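Local atomic coordinates of dihydroorotate dehydrogenase (Schistosoma mansoni, PDB entry 6UY4), a protein that probably oxidises (S)-dihydroorotate to orotate with a quinone as acceptor, using FMN as cofactor, in de novo pyrimidine biosynthesis. Residues S176-A181 / L222-A227; A287-P290 / N296-Y299. All coordinates share one frame; numbering follows the deposited sequence.

The two contacts of this class 2 enzyme join different kinds of structure. Contact 1 lies on the outer helical layer of the FMN-binding alpha/beta barrel, where the start of helix 179-190 meets the middle of the neighbouring helix 215-230. Contact 2 lies in an excursion from the barrel, the loop between helix 278-282 and strand 301-304 of the small antiparallel sheet. Their centres are 31 Å apart and their nearest atoms about 17 Å, with no touch between them; contact 1 closes along the chain before contact 2 opens. Neither contributes to the FMN site or the inhibitor pocket. The side chain of Val298 in contact 2 is about 13 Å from the bound FMN, too far to touch it.

Contact 1: S176-A181 / L222-A227; sequences SADPTA and LSKVLA
The Asp178 carboxylate has the Thr180 hydroxyl above its plane on one face and the ammonium group of Lys224 off its OD2 end. Thr180 OG1 donates to Asp178 OD1 at 2.8 Å, 40° out of the carboxylate plane. Asp178 OD2 is 4.3 Å from Lys224 NZ, beyond salt-bridge range, and at that separation the attraction is probably loose. On the outer helical layer of the TIM-type barrel, Asp178 occupies the N-cap position of helix 179-190, and the lysine comes from helix 215-230, which follows the next parallel strand of the barrel. The Thr180 hydroxyl sits between its backbone N and carbonyl carbon (chi1 68°), within reach of the aspartate two residues earlier. The lysine chain runs extended beyond CG and crosses the threonine side chain obliquely. Behind the polar groups the interface turns apolar: Val225 packs on Val184 and Val187 of helix 179-190, and Thr180 itself is buried against Leu212 and Leu221. Lys224 also has Asp220, one turn earlier on its own helix, as a long and weak ionic partner. Lys224 NZ ends 3.9 Å from Thr180 OG1, too long for a hydrogen bond, with Lys224 CD 4.1 Å from the same oxygen.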
# COMPACT_ATOMS: atom_id res chain seq x y z
N SER A 176 10.46 3.30 -19.38
CA SER A 176 9.35 4.00 -20.02
C SER A 176 9.79 5.34 -20.58
O SER A 176 10.58 6.07 -19.96
CB SER A 176 8.21 4.20 -19.02
OG SER A 176 7.15 4.93 -19.61
N ALA A 177 9.28 5.67 -21.76
CA ALA A 177 9.54 6.97 -22.36
C ALA A 177 8.73 8.07 -21.67
O ALA A 177 9.29 9.03 -21.13
CB ALA A 177 9.24 6.94 -23.86
N ASP A 178 7.41 7.93 -21.68
CA ASP A 178 6.52 8.87 -21.00
C ASP A 178 5.85 8.17 -19.83
O ASP A 178 4.91 7.38 -20.04
CB ASP A 178 5.47 9.42 -21.98
CG ASP A 178 4.69 10.58 -21.40
OD1 ASP A 178 5.03 11.03 -20.28
OD2 ASP A 178 3.73 11.04 -22.06
N PRO A 179 6.29 8.40 -18.59
CA PRO A 179 5.66 7.71 -17.45
C PRO A 179 4.19 8.06 -17.28
O PRO A 179 3.40 7.19 -16.89
CB PRO A 179 6.50 8.17 -16.26
CG PRO A 179 7.80 8.63 -16.85
CD PRO A 179 7.44 9.22 -18.18
N THR A 180 3.81 9.31 -17.55
CA THR A 180 2.40 9.69 -17.43
C THR A 180 1.53 8.89 -18.39
O THR A 180 0.37 8.60 -18.08
CB THR A 180 2.23 11.18 -17.68
OG1 THR A 180 2.51 11.47 -19.06
CG2 THR A 180 3.18 11.98 -16.81
N ALA A 181 2.07 8.52 -19.55
CA ALA A 181 1.33 7.67 -20.47
C ALA A 181 1.10 6.28 -19.88
O ALA A 181 0.06 5.66 -20.12
CB ALA A 181 2.06 7.57 -21.81
N LEU A 222 -1.99 14.50 -13.38
CA LEU A 222 -3.37 14.39 -12.92
C LEU A 222 -4.36 14.84 -13.99
O LEU A 222 -5.47 14.30 -14.06
CB LEU A 222 -3.56 15.21 -11.64
CG LEU A 222 -2.79 14.73 -10.41
CD1 LEU A 222 -3.19 15.53 -9.19
CD2 LEU A 222 -3.03 13.24 -10.19
N SER A 223 -3.98 15.80 -14.83
CA SER A 223 -4.88 16.26 -15.88
C SER A 223 -5.14 15.15 -16.89
O SER A 223 -6.29 14.87 -17.24
CB SER A 223 -4.29 17.49 -16.57
OG SER A 223 -5.19 18.02 -17.53
N LYS A 224 -4.08 14.50 -17.38
CA LYS A 224 -4.24 13.41 -18.33
C LYS A 224 -4.93 12.21 -17.70
O LYS A 224 -5.74 11.54 -18.35
CB LYS A 224 -2.89 13.01 -18.91
CG LYS A 224 -2.22 14.08 -19.75
CD LYS A 224 -0.80 13.68 -20.13
CE LYS A 224 -0.16 14.70 -21.05
NZ LYS A 224 1.29 14.44 -21.25
N VAL A 225 -4.62 11.93 -16.43
CA VAL A 225 -5.22 10.78 -15.76
C VAL A 225 -6.72 10.99 -15.58
O VAL A 225 -7.52 10.07 -15.81
CB VAL A 225 -4.51 10.52 -14.41
CG1 VAL A 225 -5.36 9.63 -13.53
CG2 VAL A 225 -3.15 9.90 -14.65
N LEU A 226 -7.13 12.19 -15.17
CA LEU A 226 -8.56 12.46 -15.00
C LEU A 226 -9.29 12.47 -16.33
O LEU A 226 -10.48 12.11 -16.38
CB LEU A 226 -8.76 13.78 -14.26
CG LEU A 226 -8.36 13.75 -12.78
CD1 LEU A 226 -8.68 15.07 -12.12
CD2 LEU A 226 -9.06 12.60 -12.07
N ALA A 227 -8.63 12.89 -17.41
CA ALA A 227 -9.24 12.83 -18.73
C ALA A 227 -9.52 11.39 -19.13
O ALA A 227 -10.60 11.06 -19.63
CB ALA A 227 -8.34 13.52 -19.76

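Contact 2: A287-P290 / N296-Y299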
# COMPACT_ATOMS: atom_id res chain seq x y z
N ALA A 287 22.41 -3.06 4.06
CA ALA A 287 23.68 -2.47 3.69
C ALA A 287 24.83 -3.34 4.19
O ALA A 287 24.73 -3.91 5.29
CB ALA A 287 23.82 -1.05 4.25
N PRO A 288 25.92 -3.45 3.43
CA PRO A 288 26.13 -2.80 2.13
C PRO A 288 25.47 -3.55 0.98
O PRO A 288 25.01 -4.68 1.15
CB PRO A 288 27.65 -2.81 1.98
CG PRO A 288 28.06 -4.06 2.68
CD PRO A 288 27.11 -4.22 3.85
N ILE A 289 25.42 -2.92 -0.19
CA ILE A 289 24.87 -3.53 -1.39
C ILE A 289 26.00 -4.26 -2.10
O ILE A 289 27.03 -3.65 -2.40
CB ILE A 289 24.24 -2.47 -2.31
CG1 ILE A 289 23.20 -1.65 -1.54
CG2 ILE A 289 23.60 -3.14 -3.52
CD1 ILE A 289 22.56 -0.55 -2.36
N PRO A 290 25.85 -5.56 -2.38
CA PRO A 290 26.94 -6.31 -3.03
C PRO A 290 27.24 -5.79 -4.43
O PRO A 290 26.43 -5.92 -5.35
CB PRO A 290 26.41 -7.75 -3.07
CG PRO A 290 24.92 -7.61 -2.98
CD PRO A 290 24.68 -6.41 -2.11
N ASN A 296 26.15 7.57 -2.43
CA ASN A 296 24.87 8.13 -2.85
C ASN A 296 24.01 7.02 -3.45
O ASN A 296 23.68 7.00 -4.64
CB ASN A 296 25.08 9.28 -3.84
CG ASN A 296 25.64 10.52 -3.17
OD1 ASN A 296 26.04 10.48 -2.01
ND2 ASN A 296 25.67 11.62 -3.91
N VAL A 297 23.63 6.08 -2.59
CA VAL A 297 22.84 4.93 -2.98
C VAL A 297 21.62 4.84 -2.07
O VAL A 297 21.66 5.22 -0.90
CB VAL A 297 23.65 3.62 -2.93
CG1 VAL A 297 24.76 3.65 -3.96
CG2 VAL A 297 24.22 3.39 -1.54
N VAL A 298 20.52 4.34 -2.63
CA VAL A 298 19.28 4.13 -1.90
C VAL A 298 19.27 2.69 -1.43
O VAL A 298 19.17 1.76 -2.24
CB VAL A 298 18.05 4.45 -2.76
CG1 VAL A 298 16.77 4.21 -1.97
CG2 VAL A 298 18.12 5.89 -3.27
N TYR A 299 19.38 2.49 -0.11
CA TYR A 299 19.37 1.14 0.44
C TYR A 299 17.98 0.52 0.44
O TYR A 299 17.85 -0.70 0.36
CB TYR A 299 19.95 1.15 1.86
CG TYR A 299 21.37 1.68 1.93
CD1 TYR A 299 22.44 0.90 1.50
CD2 TYR A 299 21.63 2.95 2.42
CE1 TYR A 299 23.73 1.38 1.56
CE2 TYR A 299 22.93 3.43 2.49
CZ TYR A 299 23.97 2.64 2.05
OH TYR A 299 25.26 3.12 2.11
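Ala287 CB meets the CD1-CE1 bond of the Tyr299 ring obliquely, 3.6 Å from CE1 and about as far from CD1. Ile289 adds a second apolar contact: its CG1 reaches the same Tyr299 CD1 at 4.0 Å, again obliquely, and the isoleucine and tyrosine side chains lie aslant to one another. Beyond CG1, the isoleucine reaches deeper into the other segment, where its CD1 is 4.1 Å from the carbonyl oxygen of Val298 and 4.3 Å from Val297 CB. The contact is thus apolar packing, with no hydrogen bond between the two segments.

Torsions put the isoleucine tip there. CG1 stands beside the backbone N (chi1 -55°) and the chain then continues extended to CD1 (chi2 178°). Two prolines frame residue 289, and the Ala287-Pro288 peptide is cis; the bonds from CA to CB of Ala287 and Ile289 head toward segment 296-299, whereas that of Pro288 heads away from it.

Both segments belong to one long irregular loop that leaves helix 278-282 and returns into strand 301-304, a member of the small antiparallel sheet that accompanies the parallel barrel. Only five residues separate them, and the packing sets the two arms of this surface excursion, one on either side of that short connection, against each other.

Helix 278-282 backs the pair. Ala287 packs on Ala281 and Val282, and Tyr299 also touches Ala281, as well as Thr276. Arg140 contacts the arms in two ways: Ile289 lies against it, and Arg140 NH1 is hydrogen-bonded to Tyr299 O. Further along, Val297 packs on Asn292 within the loop, and Val298 turns from segment 287-290 to touch Thr206.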